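Local coordinates for methyl-accepting chemotaxis protein, putative (Geobacter sulfurreducens, PDB 3OOV), which probably serves as the GAF-type sensory domain of a chemotaxis receptor, whose ligand or signal is not known, at residues L23-L28 with F51-G56; V85-D90 with T144-I149; C118-K123 with L151-A156. All coordinates share one frame; numbering follows the deposited sequence.

Contact 1: residues L23-L28 with F51-G56; sequences LCAEGL and FVAAVG. With GOL (glycerol), chain D.
In this GAF domain the helix 17-31 lies on one face of the antiparallel sheet, and here Ala-25 of that helix meets Ala-53 and Val-55 of strand 48-55. The contact is small and apolar, with no hydrogen bond from helix to strand. Ala-25 CB points at the strand and touches Val-55 CG2 at 3.8 Å. The same methyl lies 4.1 Å from Ala-53 CB. In Val-55 a chi1 of 176° puts CG2 anti to the carbonyl carbon, and this is the branch that meets Ala-25. Short side chains let the backbones come close: the axes of segments 23-28 and 51-55 approach to 8.1 Å and run nearly parallel, at 17°. In the GAF fold this strand is next to strand 36-42, and Ala-25 also rests on Val-37 and Ile-39 there. A classic beta bulge sets two residues, Val-52 and Ala-53, opposite Ile-39. Ala-54, on the strand between the two inward residues, points away from the helix.

A glycerol, probably from the crystallisation liquor, links helix and strand through Glu-26 and Ala-54. The backbone N of Ala-54 donates to glycerol O2 at 2.7 Å, with an N-H...O angle of 157°. The same hydroxyl gives a weak bond back to Ala-54 O. On the helix side glycerol O3 donates to Glu-26 OE1 at 3.1 Å. Past CG the glutamate runs straight, and this carries its carboxylate out to the glycerol. An alanine here would lack the carboxylate, so glycerol O3 would probably lose its acceptor on the helix and the molecule would be held mainly by the strand. Glycerol C3 also lies 3.9 Å from Val-55 CG2, so that methyl touches both Ala-25 and the bound molecule.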
loop_
_atom_site.group_PDB
_atom_site.type_symbol
_atom_site.label_atom_id
_atom_site.label_comp_id
_atom_site.label_asym_id
_atom_site.label_seq_id
_atom_site.Cartn_x
_atom_site.Cartn_y
_atom_site.Cartn_z
ATOM N N LEU A 23 -24.352 -4.581 -1.080
ATOM C CA LEU A 23 -24.358 -5.205 0.251
ATOM C C LEU A 23 -23.032 -5.116 0.965
ATOM O O LEU A 23 -22.990 -4.937 2.210
ATOM C CB LEU A 23 -24.698 -6.682 0.145
ATOM C CG LEU A 23 -26.132 -7.101 -0.144
ATOM C CD1 LEU A 23 -26.138 -8.574 -0.699
ATOM C CD2 LEU A 23 -27.033 -6.970 1.166
ATOM N N CYS A 24 -21.932 -5.260 0.219
ATOM C CA CYS A 24 -20.642 -4.945 0.805
ATOM C C CYS A 24 -20.571 -3.501 1.338
ATOM O O CYS A 24 -19.966 -3.256 2.397
ATOM C CB CYS A 24 -19.511 -5.126 -0.207
ATOM S SG CYS A 24 -19.058 -6.833 -0.444
ATOM N N ALA A 25 -21.110 -2.562 0.585
ATOM C CA ALA A 25 -20.987 -1.167 0.931
ATOM C C ALA A 25 -21.941 -0.906 2.126
ATOM O O ALA A 25 -21.563 -0.275 3.122
ATOM C CB ALA A 25 -21.330 -0.319 -0.229
ATOM N N GLU A 26 -23.155 -1.464 2.057
ATOM C CA GLU A 26 -24.061 -1.516 3.223
ATOM C C GLU A 26 -23.412 -1.980 4.476
ATOM O O GLU A 26 -23.447 -1.259 5.472
ATOM C CB GLU A 26 -25.385 -2.255 2.943
ATOM C CG GLU A 26 -26.283 -1.366 2.017
ATOM C CD GLU A 26 -27.619 -2.026 1.490
ATOM O OE1 GLU A 26 -28.183 -1.485 0.483
ATOM O OE2 GLU A 26 -28.110 -3.028 2.086
ATOM N N GLY A 27 -22.737 -3.119 4.428
ATOM C CA GLY A 27 -22.151 -3.697 5.631
ATOM C C GLY A 27 -21.086 -2.800 6.224
ATOM O O GLY A 27 -21.051 -2.586 7.472
ATOM N N LEU A 28 -20.217 -2.266 5.360
ATOM C CA LEU A 28 -19.111 -1.432 5.818
ATOM C C LEU A 28 -19.665 -0.194 6.477
ATOM O O LEU A 28 -19.083 0.250 7.455
ATOM C CB LEU A 28 -18.148 -0.969 4.707
ATOM C CG LEU A 28 -16.985 -1.886 4.308
ATOM C CD1 LEU A 28 -16.196 -1.432 2.963
ATOM C CD2 LEU A 28 -15.994 -2.054 5.508
ATOM N N PHE A 51 -19.645 3.586 -11.687
ATOM C CA PHE A 51 -19.854 3.811 -10.275
ATOM C C PHE A 51 -21.044 2.920 -9.873
ATOM O O PHE A 51 -22.140 3.176 -10.289
ATOM C CB PHE A 51 -20.134 5.298 -10.079
ATOM C CG PHE A 51 -19.745 5.877 -8.690
ATOM C CD1 PHE A 51 -19.299 7.193 -8.590
ATOM C CD2 PHE A 51 -19.891 5.132 -7.510
ATOM C CE1 PHE A 51 -18.942 7.755 -7.325
ATOM C CE2 PHE A 51 -19.546 5.683 -6.258
ATOM C CZ PHE A 51 -19.132 6.978 -6.150
ATOM N N VAL A 52 -20.820 1.893 -9.073
ATOM C CA VAL A 52 -21.825 0.856 -8.781
ATOM C C VAL A 52 -22.557 1.032 -7.441
ATOM O O VAL A 52 -23.800 0.861 -7.353
ATOM C CB VAL A 52 -21.173 -0.567 -8.868
ATOM C CG1 VAL A 52 -22.170 -1.667 -8.405
ATOM C CG2 VAL A 52 -20.717 -0.836 -10.302
ATOM N N ALA A 53 -21.800 1.376 -6.396
ATOM C CA ALA A 53 -22.345 1.610 -5.066
ATOM C C ALA A 53 -21.726 2.844 -4.449
ATOM O O ALA A 53 -20.543 3.136 -4.631
ATOM C CB ALA A 53 -22.174 0.388 -4.164
ATOM N N ALA A 54 -22.579 3.611 -3.763
ATOM C CA ALA A 54 -22.202 4.817 -3.017
ATOM C C ALA A 54 -23.100 4.799 -1.822
ATOM O O ALA A 54 -24.317 4.897 -1.937
ATOM C CB ALA A 54 -22.415 6.049 -3.803
ATOM N N VAL A 55 -22.542 4.531 -0.680
ATOM C CA VAL A 55 -23.311 4.635 0.523
ATOM C C VAL A 55 -22.727 5.846 1.297
ATOM O O VAL A 55 -21.495 6.159 1.217
ATOM C CB VAL A 55 -23.283 3.258 1.230
ATOM C CG1 VAL A 55 -23.955 3.306 2.505
ATOM C CG2 VAL A 55 -24.054 2.235 0.377
ATOM N N GLY A 56 -23.605 6.577 1.974
ATOM C CA GLY A 56 -23.198 7.682 2.841
ATOM C C GLY A 56 -23.185 9.046 2.183
ATOM O O GLY A 56 -23.002 10.067 2.869
HETATM C C1 GOL D . -27.213 2.763 -3.865
HETATM O O1 GOL D . -26.753 4.018 -4.359
HETATM C C2 GOL D . -26.115 2.253 -2.942
HETATM O O2 GOL D . -24.931 2.261 -3.694
HETATM C C3 GOL D . -26.369 0.843 -2.408
HETATM O O3 GOL D . -27.313 0.850 -1.363
#

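Contact 2: residues V85-D90 with T144-I149; sequences VYMIDD and TDVDTI
Val-146 of the long helix 143-167 points its two methyls at Val-85 and Met-87, at the edge of the GAF-domain sheet. Met-87 is a selenomethionine on strand 86-88, the outermost strand on this side within the chain. Val-85 comes just before that strand. The two valines meet tip to tip, and Val-85 CG1 lies 3.9 Å from both Val-146 methyls, CG1 and CG2. Met-87 approaches differently. Its side chain crosses that of Val-146 at about a right angle, and its outer end lies on CG2. That methyl is thus shared by Val-85 and Met-87. The selenomethionine CG sits over its own backbone, flanked by N and C (chi1 49°). The chain then bends at its third torsion, and together these turns bring both SE and CE to the valine. The meeting is purely apolar.

Val-85 and Met-87 both pack on Val-116 of the adjoining strand 115-122. The second subunit reaches this edge as well: the backbone N of Met-87 is hydrogen-bonded to Gln-84 of the second subunit, and Lys-150 of that subunit packs on the Met-87 side chain, so that Met-87 is part of the interface between the two subunits of the assembly. On the helix side, Val-146 CG2 lies 3.7 Å from Met-87 SE and 3.8 Å from Met-87 CE.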
loop_
_atom_site.group_PDB
_atom_site.type_symbol
_atom_site.label_atom_id
_atom_site.label_comp_id
_atom_site.label_asym_id
_atom_site.label_seq_id
_atom_site.Cartn_x
_atom_site.Cartn_y
_atom_site.Cartn_z
ATOM N N VAL A 85 -3.202 -0.799 -2.147
ATOM C CA VAL A 85 -3.939 0.056 -1.184
ATOM C C VAL A 85 -3.212 1.377 -1.097
ATOM O O VAL A 85 -1.964 1.400 -0.847
ATOM C CB VAL A 85 -4.030 -0.595 0.189
ATOM C CG1 VAL A 85 -4.759 0.348 1.212
ATOM C CG2 VAL A 85 -4.755 -1.932 0.085
ATOM N N TYR A 86 -3.946 2.462 -1.355
ATOM C CA TYR A 86 -3.429 3.825 -1.155
ATOM C C TYR A 86 -4.124 4.404 0.057
ATOM O O TYR A 86 -5.343 4.543 0.065
ATOM C CB TYR A 86 -3.620 4.759 -2.366
ATOM C CG TYR A 86 -2.549 4.558 -3.432
ATOM C CD1 TYR A 86 -1.380 5.323 -3.458
ATOM C CD2 TYR A 86 -2.689 3.540 -4.408
ATOM C CE1 TYR A 86 -0.395 5.120 -4.493
ATOM C CE2 TYR A 86 -1.679 3.283 -5.383
ATOM C CZ TYR A 86 -0.558 4.077 -5.429
ATOM O OH TYR A 86 0.402 3.776 -6.409
HETATM N N MSE A 87 -3.368 4.685 1.104
HETATM C CA MSE A 87 -3.988 5.275 2.259
HETATM C C MSE A 87 -3.541 6.707 2.336
HETATM O O MSE A 87 -2.349 6.983 2.429
HETATM C CB MSE A 87 -3.822 4.442 3.536
HETATM C CG MSE A 87 -2.455 3.944 3.882
HETATM SE SE MSE A 87 -2.586 2.728 5.487
HETATM C CE MSE A 87 -3.868 3.760 6.498
ATOM N N ILE A 88 -4.489 7.612 2.098
ATOM C CA ILE A 88 -4.167 9.000 1.826
ATOM C C ILE A 88 -4.727 9.832 2.988
ATOM O O ILE A 88 -5.927 10.074 3.080
ATOM C CB ILE A 88 -4.734 9.482 0.455
ATOM C CG1 ILE A 88 -4.247 8.561 -0.703
ATOM C CG2 ILE A 88 -4.300 10.947 0.139
ATOM C CD1 ILE A 88 -2.785 8.716 -1.031
ATOM N N ASP A 89 -3.849 10.236 3.895
ATOM C CA ASP A 89 -4.327 10.887 5.127
ATOM C C ASP A 89 -4.758 12.323 4.835
ATOM O O ASP A 89 -5.697 12.830 5.448
ATOM C CB ASP A 89 -3.325 10.744 6.301
ATOM C CG ASP A 89 -1.914 11.153 5.944
ATOM O OD1 ASP A 89 -1.701 12.078 5.104
ATOM O OD2 ASP A 89 -0.978 10.562 6.550
ATOM N N ASP A 90 -4.072 12.958 3.896
ATOM C CA ASP A 90 -4.440 14.277 3.437
ATOM C C ASP A 90 -3.946 14.420 2.013
ATOM O O ASP A 90 -2.747 14.453 1.776
ATOM C CB ASP A 90 -3.773 15.368 4.271
ATOM C CG ASP A 90 -4.355 16.746 4.002
ATOM O OD1 ASP A 90 -4.566 17.118 2.824
ATOM O OD2 ASP A 90 -4.598 17.481 4.968
ATOM N N THR A 144 -5.731 -0.769 10.783
ATOM C CA THR A 144 -6.842 -1.703 11.057
ATOM C C THR A 144 -8.061 -1.365 10.196
ATOM O O THR A 144 -8.821 -2.233 9.891
ATOM C CB THR A 144 -7.293 -1.771 12.533
ATOM O OG1 THR A 144 -7.976 -0.541 12.872
ATOM C CG2 THR A 144 -6.073 -1.962 13.447
ATOM N N ASP A 145 -8.242 -0.092 9.827
ATOM C CA ASP A 145 -9.348 0.229 8.920
ATOM C C ASP A 145 -9.036 -0.420 7.562
ATOM O O ASP A 145 -9.941 -0.987 6.961
ATOM C CB ASP A 145 -9.541 1.731 8.740
ATOM C CG ASP A 145 -9.945 2.423 10.041
ATOM O OD1 ASP A 145 -10.996 2.060 10.600
ATOM O OD2 ASP A 145 -9.163 3.284 10.481
ATOM N N VAL A 146 -7.796 -0.281 7.090
ATOM C CA VAL A 146 -7.331 -0.927 5.845
ATOM C C VAL A 146 -7.566 -2.446 5.890
ATOM O O VAL A 146 -8.101 -2.981 4.954
ATOM C CB VAL A 146 -5.843 -0.600 5.516
ATOM C CG1 VAL A 146 -5.260 -1.595 4.500
ATOM C CG2 VAL A 146 -5.693 0.826 5.001
ATOM N N ASP A 147 -7.262 -3.129 7.007
ATOM C CA ASP A 147 -7.540 -4.577 7.109
ATOM C C ASP A 147 -8.999 -4.795 6.937
ATOM O O ASP A 147 -9.409 -5.805 6.402
ATOM C CB ASP A 147 -7.190 -5.228 8.472
ATOM C CG ASP A 147 -5.729 -5.130 8.832
ATOM O OD1 ASP A 147 -4.883 -4.897 7.947
ATOM O OD2 ASP A 147 -5.440 -5.278 10.056
ATOM N N THR A 148 -9.825 -3.921 7.490
ATOM C CA THR A 148 -11.256 -4.203 7.402
ATOM C C THR A 148 -11.820 -4.037 5.958
ATOM O O THR A 148 -12.711 -4.771 5.539
ATOM C CB THR A 148 -12.037 -3.354 8.357
ATOM O OG1 THR A 148 -11.911 -3.917 9.664
ATOM C CG2 THR A 148 -13.500 -3.379 7.998
ATOM N N ILE A 149 -11.297 -3.049 5.248
ATOM C CA ILE A 149 -11.745 -2.706 3.904
ATOM C C ILE A 149 -11.259 -3.810 2.943
ATOM O O ILE A 149 -12.058 -4.310 2.150
ATOM C CB ILE A 149 -11.253 -1.260 3.528
ATOM C CG1 ILE A 149 -12.019 -0.211 4.364
ATOM C CG2 ILE A 149 -11.356 -0.931 1.978
ATOM C CD1 ILE A 149 -11.224 1.172 4.339
#

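Contact 3: residues C118-K123 with L151-A156; sequences CPIVVK and LFADQA
Ala-153 of helix 143-167 sets its methyl down on strand 115-122, among Cys-118, Pro-119 and Ile-120. The methyl points at the strand. Ala-153 CB lies 3.9 Å from Cys-118 SG and 3.8 Å from the backbone carbonyl oxygen, Pro-119 O. Ile-120 comes to the methyl with its CG1 branch, 4.3 Å from Ala-153 CB. The other branch of the isoleucine, CG2, is 4.1 Å from the helix carbonyl oxygen Ala-153 O. These are van der Waals contacts, and no hydrogen bond joins the two segments. Cys-118 SG is anti to the backbone N (chi1 171°), a turn that places the sulfur beside the alanine methyl. With only a methyl at this point, the backbones come close: the CA atoms of Ile-120 and Ala-153 are 5.3 Å apart.

The next shell packs round these groups. Cys-118 also packs against Ile-149 and Lys-150 of the same helix, while Ile-120 packs on Ile-127 and Phe-130 of strand 125-133, and its backbone is hydrogen-bonded to that strand. Further along, Ser-157 OG of the helix is hydrogen-bonded to Val-121 O. Segments 118-122 and 151-156 cross at -31°, with axes 7.5 Å apart at their closest. In the GAF fold the helix thus lies over the sheet here, with helix 17-31 as its neighbour: Ala-156, whose CB bond faces the strand, also touches Cys-24 of that helix.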
loop_
_atom_site.group_PDB
_atom_site.type_symbol
_atom_site.label_atom_id
_atom_site.label_comp_id
_atom_site.label_asym_id
_atom_site.label_seq_id
_atom_site.Cartn_x
_atom_site.Cartn_y
_atom_site.Cartn_z
ATOM N N CYS A 118 -8.742 0.900 -2.205
ATOM C CA CYS A 118 -8.349 -0.483 -2.055
ATOM C C CYS A 118 -8.806 -1.234 -3.335
ATOM O O CYS A 118 -9.937 -1.084 -3.742
ATOM C CB CYS A 118 -8.973 -1.059 -0.802
ATOM S SG CYS A 118 -8.721 -2.837 -0.706
ATOM N N PRO A 119 -7.902 -1.950 -4.005
ATOM C CA PRO A 119 -8.256 -2.564 -5.303
ATOM C C PRO A 119 -9.099 -3.802 -5.033
ATOM O O PRO A 119 -8.951 -4.410 -3.977
ATOM C CB PRO A 119 -6.894 -2.979 -5.883
ATOM C CG PRO A 119 -6.025 -3.337 -4.569
ATOM C CD PRO A 119 -6.531 -2.301 -3.548
ATOM N N ILE A 120 -10.010 -4.139 -5.939
ATOM C CA ILE A 120 -10.697 -5.430 -5.872
ATOM C C ILE A 120 -9.947 -6.302 -6.882
ATOM O O ILE A 120 -9.845 -5.955 -8.045
ATOM C CB ILE A 120 -12.176 -5.279 -6.283
ATOM C CG1 ILE A 120 -12.895 -4.307 -5.284
ATOM C CG2 ILE A 120 -12.847 -6.721 -6.369
ATOM C CD1 ILE A 120 -14.176 -3.670 -5.845
ATOM N N VAL A 121 -9.373 -7.408 -6.440
ATOM C CA VAL A 121 -8.408 -8.089 -7.293
ATOM C C VAL A 121 -8.920 -9.474 -7.511
ATOM O O VAL A 121 -9.264 -10.201 -6.555
ATOM C CB VAL A 121 -6.953 -8.124 -6.678
ATOM C CG1 VAL A 121 -5.992 -8.963 -7.566
ATOM C CG2 VAL A 121 -6.378 -6.688 -6.496
ATOM N N VAL A 122 -9.011 -9.840 -8.787
ATOM C CA VAL A 122 -9.360 -11.218 -9.172
ATOM C C VAL A 122 -8.198 -11.808 -9.991
ATOM O O VAL A 122 -7.746 -11.211 -10.961
ATOM C CB VAL A 122 -10.746 -11.249 -9.877
ATOM C CG1 VAL A 122 -10.866 -12.457 -10.838
ATOM C CG2 VAL A 122 -11.851 -11.246 -8.828
ATOM N N LYS A 123 -7.654 -12.921 -9.507
ATOM C CA LYS A 123 -6.550 -13.640 -10.153
ATOM C C LYS A 123 -5.402 -12.740 -10.627
ATOM O O LYS A 123 -4.988 -12.785 -11.798
ATOM C CB LYS A 123 -7.060 -14.560 -11.294
ATOM C CG LYS A 123 -7.341 -16.030 -10.821
ATOM C CD LYS A 123 -8.826 -16.370 -10.523
ATOM C CE LYS A 123 -9.518 -17.076 -11.739
ATOM N NZ LYS A 123 -11.055 -17.219 -11.655
ATOM N N LEU A 151 -10.724 -6.824 3.770
ATOM C CA LEU A 151 -11.576 -7.976 4.004
ATOM C C LEU A 151 -12.816 -7.930 3.136
ATOM O O LEU A 151 -13.239 -8.990 2.625
ATOM C CB LEU A 151 -11.985 -8.046 5.471
ATOM C CG LEU A 151 -12.678 -9.244 6.126
ATOM C CD1 LEU A 151 -11.807 -10.526 6.170
ATOM C CD2 LEU A 151 -12.995 -8.783 7.541
ATOM N N PHE A 152 -13.456 -6.761 3.009
ATOM C CA PHE A 152 -14.688 -6.661 2.193
ATOM C C PHE A 152 -14.406 -6.706 0.691
ATOM O O PHE A 152 -15.250 -7.198 -0.069
ATOM C CB PHE A 152 -15.534 -5.400 2.517
ATOM C CG PHE A 152 -16.405 -5.563 3.753
ATOM C CD1 PHE A 152 -17.761 -5.596 3.645
ATOM C CD2 PHE A 152 -15.824 -5.638 5.024
ATOM C CE1 PHE A 152 -18.576 -5.770 4.792
ATOM C CE2 PHE A 152 -16.605 -5.810 6.142
ATOM C CZ PHE A 152 -17.993 -5.865 6.026
ATOM N N ALA A 153 -13.258 -6.145 0.271
ATOM C CA ALA A 153 -12.776 -6.282 -1.119
ATOM C C ALA A 153 -12.562 -7.769 -1.457
ATOM O O ALA A 153 -12.988 -8.223 -2.544
ATOM C CB ALA A 153 -11.508 -5.473 -1.379
ATOM N N ASP A 154 -11.922 -8.505 -0.533
ATOM C CA ASP A 154 -11.791 -9.985 -0.617
ATOM C C ASP A 154 -13.086 -10.762 -0.767
ATOM O O ASP A 154 -13.169 -11.643 -1.609
ATOM C CB ASP A 154 -11.124 -10.575 0.615
ATOM C CG ASP A 154 -9.690 -10.349 0.652
ATOM O OD1 ASP A 154 -9.115 -10.051 -0.422
ATOM O OD2 ASP A 154 -9.134 -10.453 1.781
ATOM N N GLN A 155 -14.072 -10.478 0.076
ATOM C CA GLN A 155 -15.456 -10.964 -0.150
ATOM C C GLN A 155 -16.107 -10.568 -1.488
ATOM O O GLN A 155 -16.792 -11.379 -2.156
ATOM C CB GLN A 155 -16.403 -10.502 0.996
ATOM C CG GLN A 155 -15.888 -10.881 2.442
ATOM C CD GLN A 155 -15.472 -12.386 2.563
ATOM O OE1 GLN A 155 -16.285 -13.304 2.299
ATOM N NE2 GLN A 155 -14.194 -12.630 2.959
ATOM N N ALA A 156 -16.013 -9.305 -1.870
ATOM C CA ALA A 156 -16.539 -8.921 -3.196
ATOM C C ALA A 156 -15.838 -9.785 -4.286
ATOM O O ALA A 156 -16.489 -10.308 -5.142
ATOM C CB ALA A 156 -16.318 -7.461 -3.477
#

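Overall arrangement
All three contacts join a helix to the same antiparallel sheet of the GAF domain. Contact 1 uses helix 17-31; contacts 2 and 3 use successive parts of helix 143-167. The two helices pack side by side: Leu-28 CD2 of contact 1 is 3.6 Å from Phe-152 CD2 of contact 3 and 3.8 Å from Thr-148 CG2 of contact 2. Contacts 2 and 3 also meet on the sheet side, where Val-85 N lies 3.9 Å from Pro-119 CD. Centres of contacts 1 and 2 are about 16 Å apart, and contact 3 is about 14 Å from each. Glycerols, probably from the crystallisation liquor, are bound at contact 1 and near Val-146 in contact 2.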